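Local structure of haloacid dehalogenase/epoxide hydrolase family (Corynebacterium glutamicum ATCC 13032, 2PR7) at residues R3-Y9 against V35-S41; D19-W23 against Y117-D121; N25-A30 against L133-F137; C94-S100 against L112-Y117. The protein is of uncharacterised function but belongs to the haloacid dehalogenase-like family, is probably a hydrolase, and holds a calcium ion in this crystal. One frame throughout, in Å; residues are numbered along the deposited sequence. Where two conformers were deposited one is given.

Overall arrangement
Interactions 1 and 4 lie in the same parallel sheet, their centres about 9 Å apart. They join where strand 4-7 meets strand 94-98, through I6 N to V95 O and V97 N to I6 O, both 2.8 Å. At the C-terminal ends they share the calcium site through D8 and D99, respectively. Interactions 2 and 3 both use helix 17-32, with centres about 12 Å apart, joined by R22 NH2 to F137 O at 2.8 Å. W23 and Y117 carry interaction 2 toward the sheet, whereas interaction 3 does not touch interaction 4, their centres about 17 Å apart, but meets interaction 1 through V35 N to A30 O at 3.0 Å.

Interaction 1 (R3-Y9 against V35-S41); sequences RGLIVDY and VGTVILS. With CA (calcium ion), chain C.
With CG1 of I6 turned anti to the carbonyl carbon (chi1 -55°), the other branch, CG2, is set beside L40, and I6 CG2 meets L40 CB at 3.6 Å as the two side chains run side by side in the same direction. L5 and V35 meet on the opposite face of the sheet, where the carbon L5 CB touches the methyl V35 CG1 at 3.8 Å. Beta-branched residues and leucines suit these places because both faces are buried: helix 77-86 packs on I6 and L40, and helix 50-57 on I39. Between the faces the strands 4-7 and 36-41 run parallel, and five backbone bonds alternate from strand to strand, L5 N reaching G36 O at 2.8 Å and V38 N reaching L5 O at 2.9 Å. G4 and G36 pair directly, two residues that keep the start of the ladder slim. Toward the C-terminal end, D8 turns its carboxylate out of the ladder. D8 OD2 holds the calcium ion at 2.2 Å, while D8 OD1 takes Y9 N at 2.6 Å from above the carboxylate plane. That second bond limits the rotation of the carboxylate. S41 ends the neighbouring strand close by, its CA 3.4 Å from D8 OD1, and K74 binds L40 O. Three waters, A10 O and D99 complete the metal shell. An aspartate at the end of the central strand and a serine at the end of the next are consistent with the first two sequence motifs of the haloacid dehalogenase superfamily, carried here by a beta-alpha-beta unit of its Rossmann-like fold.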
# COMPACT_ATOMS: atom_id res chain seq x y z
N ARG A 3 3.44 10.50 -5.02
CA ARG A 3 2.20 11.03 -4.50
C ARG A 3 1.27 9.94 -3.98
O ARG A 3 0.29 10.26 -3.33
CB ARG A 3 1.46 11.73 -5.66
CG ARG A 3 2.11 12.97 -6.29
CD ARG A 3 2.58 14.00 -5.27
NE ARG A 3 1.66 14.19 -4.16
CZ ARG A 3 2.04 14.52 -2.92
NH1 ARG A 3 3.32 14.71 -2.60
NH2 ARG A 3 1.13 14.68 -1.98
N GLY A 4 1.54 8.68 -4.29
CA GLY A 4 0.65 7.60 -3.96
C GLY A 4 1.39 6.46 -3.29
O GLY A 4 2.46 6.08 -3.73
N LEU A 5 0.79 5.91 -2.23
CA LEU A 5 1.33 4.75 -1.49
C LEU A 5 0.31 3.63 -1.52
O LEU A 5 -0.80 3.77 -0.93
CB LEU A 5 1.64 5.16 -0.06
CG LEU A 5 2.09 4.08 0.96
CD1 LEU A 5 3.33 3.30 0.47
CD2 LEU A 5 2.37 4.76 2.31
N ILE A 6 0.71 2.54 -2.17
CA ILE A 6 -0.13 1.35 -2.38
C ILE A 6 0.52 0.25 -1.51
O ILE A 6 1.71 -0.02 -1.66
CB ILE A 6 -0.23 0.93 -3.83
CG1 ILE A 6 -0.71 2.08 -4.74
CG2 ILE A 6 -1.09 -0.36 -3.95
CD1 ILE A 6 -0.69 1.76 -6.24
N VAL A 7 -0.20 -0.30 -0.54
CA VAL A 7 0.37 -1.30 0.37
C VAL A 7 -0.47 -2.55 0.44
O VAL A 7 -1.68 -2.48 0.27
CB VAL A 7 0.55 -0.76 1.79
CG1 VAL A 7 1.20 0.67 1.77
CG2 VAL A 7 -0.74 -0.72 2.54
N ASP A 8 0.19 -3.68 0.65
CA ASP A 8 -0.52 -4.93 0.85
C ASP A 8 -1.02 -4.94 2.26
O ASP A 8 -0.59 -4.15 3.09
CB ASP A 8 0.33 -6.17 0.56
CG ASP A 8 -0.54 -7.42 0.32
OD1 ASP A 8 -1.81 -7.36 0.40
OD2 ASP A 8 0.02 -8.43 0.03
N TYR A 9 -1.99 -5.81 2.54
CA TYR A 9 -2.44 -6.01 3.89
C TYR A 9 -1.70 -7.21 4.52
O TYR A 9 -0.86 -7.04 5.42
CB TYR A 9 -3.97 -6.22 3.92
CG TYR A 9 -4.47 -6.38 5.29
CD1 TYR A 9 -4.64 -5.28 6.10
CD2 TYR A 9 -4.73 -7.66 5.81
CE1 TYR A 9 -5.08 -5.43 7.38
CE2 TYR A 9 -5.16 -7.82 7.10
CZ TYR A 9 -5.34 -6.70 7.89
OH TYR A 9 -5.81 -6.85 9.17
N VAL A 35 -0.19 12.45 0.77
CA VAL A 35 0.04 11.21 0.03
C VAL A 35 -1.26 10.43 -0.00
O VAL A 35 -1.86 10.23 1.01
CB VAL A 35 1.14 10.41 0.70
CG1 VAL A 35 1.28 8.98 0.07
CG2 VAL A 35 2.45 11.17 0.59
N GLY A 36 -1.71 10.00 -1.17
CA GLY A 36 -2.87 9.12 -1.24
C GLY A 36 -2.48 7.69 -0.89
O GLY A 36 -1.38 7.25 -1.19
N THR A 37 -3.37 6.99 -0.21
CA THR A 37 -3.06 5.67 0.32
C THR A 37 -4.11 4.66 -0.06
O THR A 37 -5.31 4.90 0.09
CB THR A 37 -2.90 5.70 1.86
OG1 THR A 37 -4.05 6.30 2.49
CG2 THR A 37 -1.68 6.50 2.20
N VAL A 38 -3.65 3.53 -0.59
CA VAL A 38 -4.52 2.43 -0.99
C VAL A 38 -3.96 1.12 -0.47
O VAL A 38 -2.76 0.88 -0.56
CB VAL A 38 -4.64 2.30 -2.53
CG1 VAL A 38 -5.65 1.21 -2.89
CG2 VAL A 38 -5.07 3.56 -3.11
N ILE A 39 -4.83 0.27 0.08
CA ILE A 39 -4.48 -1.11 0.36
C ILE A 39 -4.93 -1.88 -0.86
O ILE A 39 -6.10 -1.80 -1.26
CB ILE A 39 -5.18 -1.66 1.63
CG1 ILE A 39 -4.65 -0.96 2.88
CG2 ILE A 39 -5.00 -3.18 1.71
CD1 ILE A 39 -5.31 -1.31 4.17
N LEU A 40 -3.99 -2.59 -1.47
CA LEU A 40 -4.26 -3.45 -2.64
C LEU A 40 -3.89 -4.84 -2.20
O LEU A 40 -2.70 -5.17 -2.02
CB LEU A 40 -3.48 -3.06 -3.89
CG LEU A 40 -3.70 -3.88 -5.17
CD1 LEU A 40 -5.15 -3.73 -5.67
CD2 LEU A 40 -2.70 -3.46 -6.22
N SER A 41 -4.91 -5.67 -2.01
CA SER A 41 -4.70 -6.97 -1.44
C SER A 41 -5.25 -8.09 -2.34
O SER A 41 -6.39 -7.98 -2.83
CB SER A 41 -5.42 -7.01 -0.10
OG SER A 41 -5.44 -8.29 0.50
CA CA C . 1.12 -10.03 1.10
O HOH W 1 -0.28 -11.96 0.59
O HOH W 2 1.35 -12.55 2.07
O HOH W 3 2.09 -10.31 -1.11

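Interaction 2 (D19-W23 against Y117-D121); sequences DQRRW and YQQFD. With EDO (1,2-ethanediol), chain D.
F120 packs its ring against both R22 and W23, and these three side chains bury more surface here than any others. Its CG lies anti to the backbone N (chi1 -172°), which projects the ring away from the start of helix 120-131 and onto helix 17-32. R22 wraps one side of it: R22 CB sits over the face of the ring, 4.0 Å from its centroid, in a CH-pi contact. Farther out the chain bends at chi3, bringing the guanidinium back so that F120 CD1 stands 3.3 Å above the centre of its plane, the two planes 55° apart. The long arginine can thus lend its aliphatic part to the phenyl ring and still reach an acid with its tip. NH1 and NH2 of R22 both grip D121 OD1, at 2.9 Å and 3.0 Å, nearly within the guanidinium plane, while NE is paired with the C-terminal carboxylate of F137. At its rim, F120 turns an edge to the face of W23, a T-shaped pair with planes at 86°. W23 uses its own edge differently: NE1 donates to Y117 OH at 3.2 Å, and its benzene part packs against Y117 at CZ2. Water 4 joins that hydroxyl to D19 OD2. Water 5 links D19 OD2 to F120 N, at the first turn of the helix, where a negative charge would probably be welcome. Aromatic packing here is therefore bordered by polar groups that have partners: the indole N-H has an acceptor, and the positive charge of R22 is divided between two carboxylates on separate parts of the chain.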
# COMPACT_ATOMS: atom_id res chain seq x y z
N ASP A 19 4.49 -3.40 15.15
CA ASP A 19 4.59 -3.11 13.73
C ASP A 19 3.36 -2.35 13.28
O ASP A 19 3.46 -1.44 12.48
CB ASP A 19 4.83 -4.39 12.88
CG ASP A 19 6.32 -4.84 12.86
OD1 ASP A 19 7.21 -4.20 13.48
OD2 ASP A 19 6.60 -5.88 12.20
N GLN A 20 2.19 -2.73 13.78
CA GLN A 20 0.96 -2.07 13.38
C GLN A 20 0.93 -0.64 13.89
O GLN A 20 0.48 0.26 13.19
CB GLN A 20 -0.23 -2.83 13.86
CG GLN A 20 -0.35 -4.23 13.20
CD GLN A 20 -1.70 -4.86 13.35
OE1 GLN A 20 -2.75 -4.20 13.23
NE2 GLN A 20 -1.70 -6.18 13.54
N ARG A 21 1.40 -0.41 15.11
CA ARG A 21 1.51 0.98 15.64
C ARG A 21 2.42 1.80 14.74
O ARG A 21 2.14 2.99 14.45
CB ARG A 21 1.98 1.02 17.10
CG ARG A 21 0.96 0.57 18.15
CD ARG A 21 1.43 0.82 19.59
NE ARG A 21 2.68 0.10 19.93
CZ ARG A 21 2.73 -1.10 20.51
NH1 ARG A 21 1.62 -1.79 20.77
NH2 ARG A 21 3.90 -1.66 20.81
N ARG A 22 3.57 1.25 14.37
CA ARG A 22 4.52 1.92 13.48
C ARG A 22 3.90 2.25 12.10
O ARG A 22 4.01 3.35 11.61
CB ARG A 22 5.87 1.17 13.38
CG ARG A 22 6.64 1.13 14.64
CD ARG A 22 7.91 0.34 14.43
NE ARG A 22 8.92 1.09 13.68
CZ ARG A 22 10.13 0.60 13.41
NH1 ARG A 22 10.42 -0.63 13.82
NH2 ARG A 22 11.02 1.30 12.72
N TRP A 23 3.13 1.34 11.57
CA TRP A 23 2.46 1.56 10.30
C TRP A 23 1.40 2.63 10.43
O TRP A 23 1.27 3.45 9.55
CB TRP A 23 1.81 0.27 9.87
CG TRP A 23 2.65 -0.46 8.86
CD1 TRP A 23 3.27 -1.65 9.03
CD2 TRP A 23 2.99 0.01 7.53
NE1 TRP A 23 3.96 -1.97 7.86
CE2 TRP A 23 3.79 -0.98 6.93
CE3 TRP A 23 2.64 1.15 6.80
CZ2 TRP A 23 4.27 -0.88 5.61
CZ3 TRP A 23 3.11 1.26 5.49
CH2 TRP A 23 3.96 0.26 4.90
N TYR A 117 8.95 -5.54 1.04
CA TYR A 117 8.75 -5.55 2.48
C TYR A 117 9.12 -6.89 3.04
O TYR A 117 8.41 -7.90 2.85
CB TYR A 117 7.29 -5.30 2.81
CG TYR A 117 7.01 -5.06 4.27
CD1 TYR A 117 7.10 -3.78 4.81
CD2 TYR A 117 6.61 -6.05 5.10
CE1 TYR A 117 6.82 -3.55 6.10
CE2 TYR A 117 6.33 -5.81 6.40
CZ TYR A 117 6.45 -4.54 6.88
OH TYR A 117 6.16 -4.25 8.20
N GLN A 118 10.29 -6.95 3.63
CA GLN A 118 10.68 -8.14 4.38
C GLN A 118 10.75 -7.82 5.88
O GLN A 118 10.43 -8.66 6.71
CB GLN A 118 11.99 -8.68 3.81
CG GLN A 118 12.50 -9.95 4.46
CD GLN A 118 13.66 -10.57 3.63
OE1 GLN A 118 14.70 -9.96 3.52
NE2 GLN A 118 13.48 -11.82 3.12
N GLN A 119 11.20 -6.64 6.24
CA GLN A 119 11.20 -6.22 7.66
C GLN A 119 10.91 -4.76 7.69
O GLN A 119 11.38 -4.02 6.81
CB GLN A 119 12.49 -6.55 8.38
CG GLN A 119 13.76 -5.94 7.84
CD GLN A 119 14.75 -5.52 8.96
OE1 GLN A 119 15.54 -4.58 8.80
NE2 GLN A 119 14.71 -6.23 10.09
N PHE A 120 10.12 -4.33 8.67
CA PHE A 120 9.69 -2.96 8.73
C PHE A 120 10.88 -2.01 8.72
O PHE A 120 10.88 -1.00 8.00
CB PHE A 120 8.79 -2.67 9.97
CG PHE A 120 8.16 -1.30 9.94
CD1 PHE A 120 8.84 -0.19 10.45
CD2 PHE A 120 6.91 -1.10 9.41
CE1 PHE A 120 8.28 1.12 10.37
CE2 PHE A 120 6.34 0.15 9.37
CZ PHE A 120 7.02 1.28 9.85
N ASP A 121 11.91 -2.31 9.51
CA ASP A 121 13.04 -1.40 9.65
C ASP A 121 13.73 -1.10 8.34
O ASP A 121 14.25 -0.01 8.18
CB ASP A 121 14.11 -1.95 10.63
CG ASP A 121 13.69 -1.93 12.08
OD1 ASP A 121 12.93 -1.06 12.49
OD2 ASP A 121 14.18 -2.78 12.86
C1 EDO D . -3.34 -1.54 10.66
O1 EDO D . -3.35 -1.74 12.08
C2 EDO D . -2.00 -0.90 10.38
O2 EDO D . -1.02 -1.94 10.38
O HOH W 4 5.04 -6.12 9.72
O HOH W 5 9.14 -6.19 10.57

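Interaction 3 (N25-A30 against L133-F137); sequences NLLAAA and LEGEF
The C-terminal tail folds back along helix 17-32, pressing its last residue, F137, and the earlier L133 against L26 and A29. F137 is the larger of the two anchors. Its ring takes the methyl L26 CD1 over one face, 4.1 Å from the centroid and 24° off the normal, as a CH-pi contact. The leucine reaches that position with CG anti to the backbone N (chi1 -179°), so that its branch crosses the side chains of F137 and L133 at about a right angle. The same methyl also touches L133 CD1 at 3.6 Å and thereby fills the angle between the two tail side chains. Helix 17-32 is the connection of the beta-alpha-beta unit that links strands 4-7 and 36-41; helix 120-131 runs beside it, and its V128 touches both L26 and F137, so the tail lies against both helices. One turn on from N25, A29 brings only a methyl, and this small residue lets the ring come close: A29 CB lies 3.5 Å from F137 CE2. N25 approaches the ring with its amide, the nitrogen ND2 being 3.2 Å from F137 CD2 and the amide plane tilted 30° from the ring plane. An asparagine suits this solvent-exposed position, where N25 ND2 donates to water 6 at 3.0 Å and that water in turn donates to F137 OXT at 2.7 Å.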
# COMPACT_ATOMS: atom_id res chain seq x y z
N ASN A 25 1.34 5.18 12.43
CA ASN A 25 2.00 6.45 12.51
C ASN A 25 2.56 6.86 11.14
O ASN A 25 2.47 8.03 10.76
CB ASN A 25 3.11 6.38 13.60
CG ASN A 25 3.81 7.66 13.78
OD1 ASN A 25 3.19 8.67 14.14
ND2 ASN A 25 5.12 7.67 13.53
N LEU A 26 3.13 5.93 10.43
CA LEU A 26 3.66 6.21 9.11
C LEU A 26 2.52 6.64 8.15
O LEU A 26 2.64 7.66 7.47
CB LEU A 26 4.38 4.98 8.58
CG LEU A 26 5.04 5.05 7.22
CD1 LEU A 26 6.10 6.17 7.22
CD2 LEU A 26 5.64 3.68 6.92
N LEU A 27 1.42 5.91 8.12
CA LEU A 27 0.29 6.23 7.25
C LEU A 27 -0.30 7.56 7.64
O LEU A 27 -0.75 8.30 6.74
CB LEU A 27 -0.76 5.12 7.26
CG LEU A 27 -0.36 3.77 6.63
CD1 LEU A 27 -1.36 2.70 7.04
CD2 LEU A 27 -0.26 3.92 5.11
N ALA A 28 -0.37 7.87 8.92
CA ALA A 28 -0.88 9.17 9.34
C ALA A 28 0.01 10.29 8.85
O ALA A 28 -0.48 11.34 8.38
CB ALA A 28 -0.98 9.26 10.79
N ALA A 29 1.31 10.10 8.96
CA ALA A 29 2.25 11.11 8.41
C ALA A 29 2.13 11.27 6.91
O ALA A 29 2.19 12.38 6.41
CB ALA A 29 3.72 10.80 8.83
N ALA A 30 1.93 10.18 6.21
CA ALA A 30 1.80 10.21 4.76
C ALA A 30 0.56 11.00 4.40
O ALA A 30 0.59 11.93 3.59
CB ALA A 30 1.71 8.84 4.24
N LEU A 133 9.20 12.34 4.25
CA LEU A 133 8.62 12.46 5.57
C LEU A 133 9.71 12.82 6.57
O LEU A 133 10.88 12.46 6.39
CB LEU A 133 7.89 11.18 5.96
CG LEU A 133 6.88 10.62 4.97
CD1 LEU A 133 6.26 9.38 5.58
CD2 LEU A 133 5.80 11.65 4.56
N GLU A 134 9.31 13.53 7.61
CA GLU A 134 10.26 14.02 8.60
C GLU A 134 10.13 13.18 9.88
O GLU A 134 9.04 12.84 10.30
CB GLU A 134 10.03 15.51 8.87
CG GLU A 134 10.69 16.44 7.84
N GLY A 135 11.28 12.83 10.45
CA GLY A 135 11.34 12.04 11.68
C GLY A 135 11.68 10.57 11.49
O GLY A 135 11.88 10.10 10.36
N GLU A 136 11.76 9.86 12.60
CA GLU A 136 12.02 8.42 12.58
C GLU A 136 10.71 7.67 12.78
O GLU A 136 10.01 7.89 13.74
CB GLU A 136 12.98 8.02 13.67
CG GLU A 136 14.31 8.66 13.67
CD GLU A 136 15.15 8.20 14.87
OE1 GLU A 136 15.33 6.96 14.99
OE2 GLU A 136 15.60 9.05 15.67
N PHE A 137 10.43 6.73 11.89
CA PHE A 137 9.20 5.96 11.93
C PHE A 137 9.45 4.51 12.29
O PHE A 137 10.60 4.05 12.17
CB PHE A 137 8.53 6.09 10.56
CG PHE A 137 7.98 7.46 10.31
CD1 PHE A 137 8.77 8.47 9.76
CD2 PHE A 137 6.67 7.77 10.74
CE1 PHE A 137 8.26 9.74 9.55
CE2 PHE A 137 6.16 9.01 10.53
CZ PHE A 137 6.96 10.02 9.95
OXT PHE A 137 8.54 3.80 12.76
O HOH W 6 6.11 4.92 12.80

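Interaction 4 (C94-S100 against L112-Y117); sequences CVLVDDS and LVGVYY. With CA (calcium ion), chain C.
D98 OD1, in a residue that pairs with Y116 across the strands, is gripped twice: it accepts from S100 N at 2.9 Å through its anti lone pair, closing an Asx turn, and also takes water 3 at 2.6 Å. The other oxygen, OD2, is held by K74 and N103, so the group has little freedom to rotate. The D98 carbonyl continues the ladder into Y117, although Y117 N approaches it from well above its plane. Upstream, strands 94-98 and 113-116 run parallel, and V115 N comes to L96 O almost in line with its C=O, at 2.8 Å. The valines suit the face beneath helix 120-131: V95 CG1 meets V115 CG2 at 3.7 Å, while V97 lies side by side with V115 and touches the Y117 ring through CG1. On the other face L112 CD2 rests against C94 CB. Beyond the strand ends, D99 holds CG between the backbone N and the carbonyl carbon (chi1 66°), and in that setting OD1 reaches the calcium ion at 2.4 Å. D99 OD2 accepts from water 2, itself a calcium ligand. Y116 covers the backbone here, presenting CE1 at its ring edge to D99 O at 3.3 Å, and water 7 donates to both D99 O and Y117 O. The two adjacent acids thus divide the work at the metal, D99 binding it directly and D98 acting through water 3, a pattern consistent with the acidic fourth motif of haloacid dehalogenase-like enzymes; with K74 bridged to D98 OD2, each acid is held by several partners.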
# COMPACT_ATOMS: atom_id res chain seq x y z
N CYS A 94 3.14 6.37 -8.14
CA CYS A 94 2.85 5.52 -6.98
C CYS A 94 4.00 4.63 -6.63
O CYS A 94 4.72 4.12 -7.54
CB CYS A 94 1.62 4.67 -7.21
SG CYS A 94 0.08 5.56 -7.55
N VAL A 95 4.09 4.37 -5.32
CA VAL A 95 4.96 3.39 -4.70
C VAL A 95 4.13 2.17 -4.28
O VAL A 95 3.11 2.34 -3.58
CB VAL A 95 5.62 3.94 -3.42
CG1 VAL A 95 6.61 2.89 -2.89
CG2 VAL A 95 6.39 5.28 -3.70
N LEU A 96 4.58 0.96 -4.57
CA LEU A 96 3.95 -0.24 -4.05
C LEU A 96 4.85 -0.82 -2.95
O LEU A 96 6.05 -1.05 -3.22
CB LEU A 96 3.80 -1.31 -5.13
CG LEU A 96 3.33 -2.68 -4.58
CD1 LEU A 96 1.78 -2.57 -4.27
CD2 LEU A 96 3.62 -3.87 -5.49
N VAL A 97 4.28 -1.12 -1.80
CA VAL A 97 4.98 -1.83 -0.79
C VAL A 97 4.32 -3.21 -0.64
O VAL A 97 3.15 -3.32 -0.32
CB VAL A 97 4.94 -1.05 0.56
CG1 VAL A 97 5.61 -1.87 1.74
CG2 VAL A 97 5.51 0.39 0.43
N ASP A 98 5.10 -4.27 -0.80
CA ASP A 98 4.51 -5.61 -0.82
C ASP A 98 5.58 -6.61 -0.39
O ASP A 98 6.78 -6.45 -0.71
CB ASP A 98 4.04 -5.91 -2.25
CG ASP A 98 3.00 -7.05 -2.35
OD1 ASP A 98 3.31 -8.21 -2.01
OD2 ASP A 98 1.90 -6.79 -2.87
N ASP A 99 5.15 -7.65 0.31
CA ASP A 99 6.07 -8.69 0.78
C ASP A 99 6.34 -9.79 -0.27
O ASP A 99 7.10 -10.71 -0.01
CB ASP A 99 5.59 -9.32 2.10
CG ASP A 99 4.30 -10.09 1.93
OD1 ASP A 99 3.44 -9.57 1.24
OD2 ASP A 99 4.17 -11.20 2.45
N SER A 100 5.73 -9.67 -1.44
CA SER A 100 5.95 -10.59 -2.55
C SER A 100 6.85 -9.96 -3.60
O SER A 100 6.47 -8.95 -4.23
CB SER A 100 4.66 -11.00 -3.23
OG SER A 100 4.93 -11.58 -4.48
N LEU A 112 5.53 1.67 -11.66
CA LEU A 112 5.53 2.14 -10.32
C LEU A 112 6.94 2.06 -9.73
O LEU A 112 7.79 1.39 -10.26
CB LEU A 112 4.59 1.29 -9.43
CG LEU A 112 3.08 1.37 -9.63
CD1 LEU A 112 2.69 0.54 -10.87
CD2 LEU A 112 2.32 0.87 -8.38
N VAL A 113 7.13 2.73 -8.59
CA VAL A 113 8.29 2.52 -7.71
C VAL A 113 7.98 1.37 -6.75
O VAL A 113 6.96 1.35 -6.10
CB VAL A 113 8.72 3.79 -6.95
CG1 VAL A 113 9.80 3.44 -5.95
CG2 VAL A 113 9.22 4.85 -7.95
N GLY A 114 8.89 0.40 -6.65
CA GLY A 114 8.67 -0.79 -5.84
C GLY A 114 9.46 -0.78 -4.55
O GLY A 114 10.65 -0.43 -4.56
N VAL A 115 8.84 -1.24 -3.46
CA VAL A 115 9.54 -1.45 -2.21
C VAL A 115 9.20 -2.83 -1.71
O VAL A 115 8.01 -3.14 -1.44
CB VAL A 115 9.13 -0.43 -1.16
CG1 VAL A 115 9.77 -0.77 0.25
CG2 VAL A 115 9.52 0.99 -1.62
N TYR A 116 10.23 -3.69 -1.60
CA TYR A 116 10.06 -5.04 -1.07
C TYR A 116 10.03 -5.02 0.45
O TYR A 116 10.96 -4.56 1.09
CB TYR A 116 11.18 -5.92 -1.56
CG TYR A 116 11.17 -7.34 -1.08
CD1 TYR A 116 10.05 -8.13 -1.21
CD2 TYR A 116 12.29 -7.90 -0.50
CE1 TYR A 116 10.04 -9.43 -0.80
CE2 TYR A 116 12.30 -9.23 -0.09
CZ TYR A 116 11.17 -10.00 -0.26
OH TYR A 116 11.13 -11.35 0.13
N TYR A 117 8.95 -5.54 1.04
CA TYR A 117 8.75 -5.55 2.48
C TYR A 117 9.12 -6.89 3.04
O TYR A 117 8.41 -7.90 2.85
CB TYR A 117 7.29 -5.30 2.81
CG TYR A 117 7.01 -5.06 4.27
CD1 TYR A 117 7.10 -3.78 4.81
CD2 TYR A 117 6.61 -6.05 5.10
CE1 TYR A 117 6.82 -3.55 6.10
CE2 TYR A 117 6.33 -5.81 6.40
CZ TYR A 117 6.45 -4.54 6.88
OH TYR A 117 6.16 -4.25 8.20
CA CA C . 1.12 -10.03 1.10
O HOH W 3 2.09 -10.31 -1.11
O HOH W 7 8.94 -10.92 2.39
O HOH W 2 1.35 -12.55 2.07
O HOH W 1 -0.28 -11.96 0.59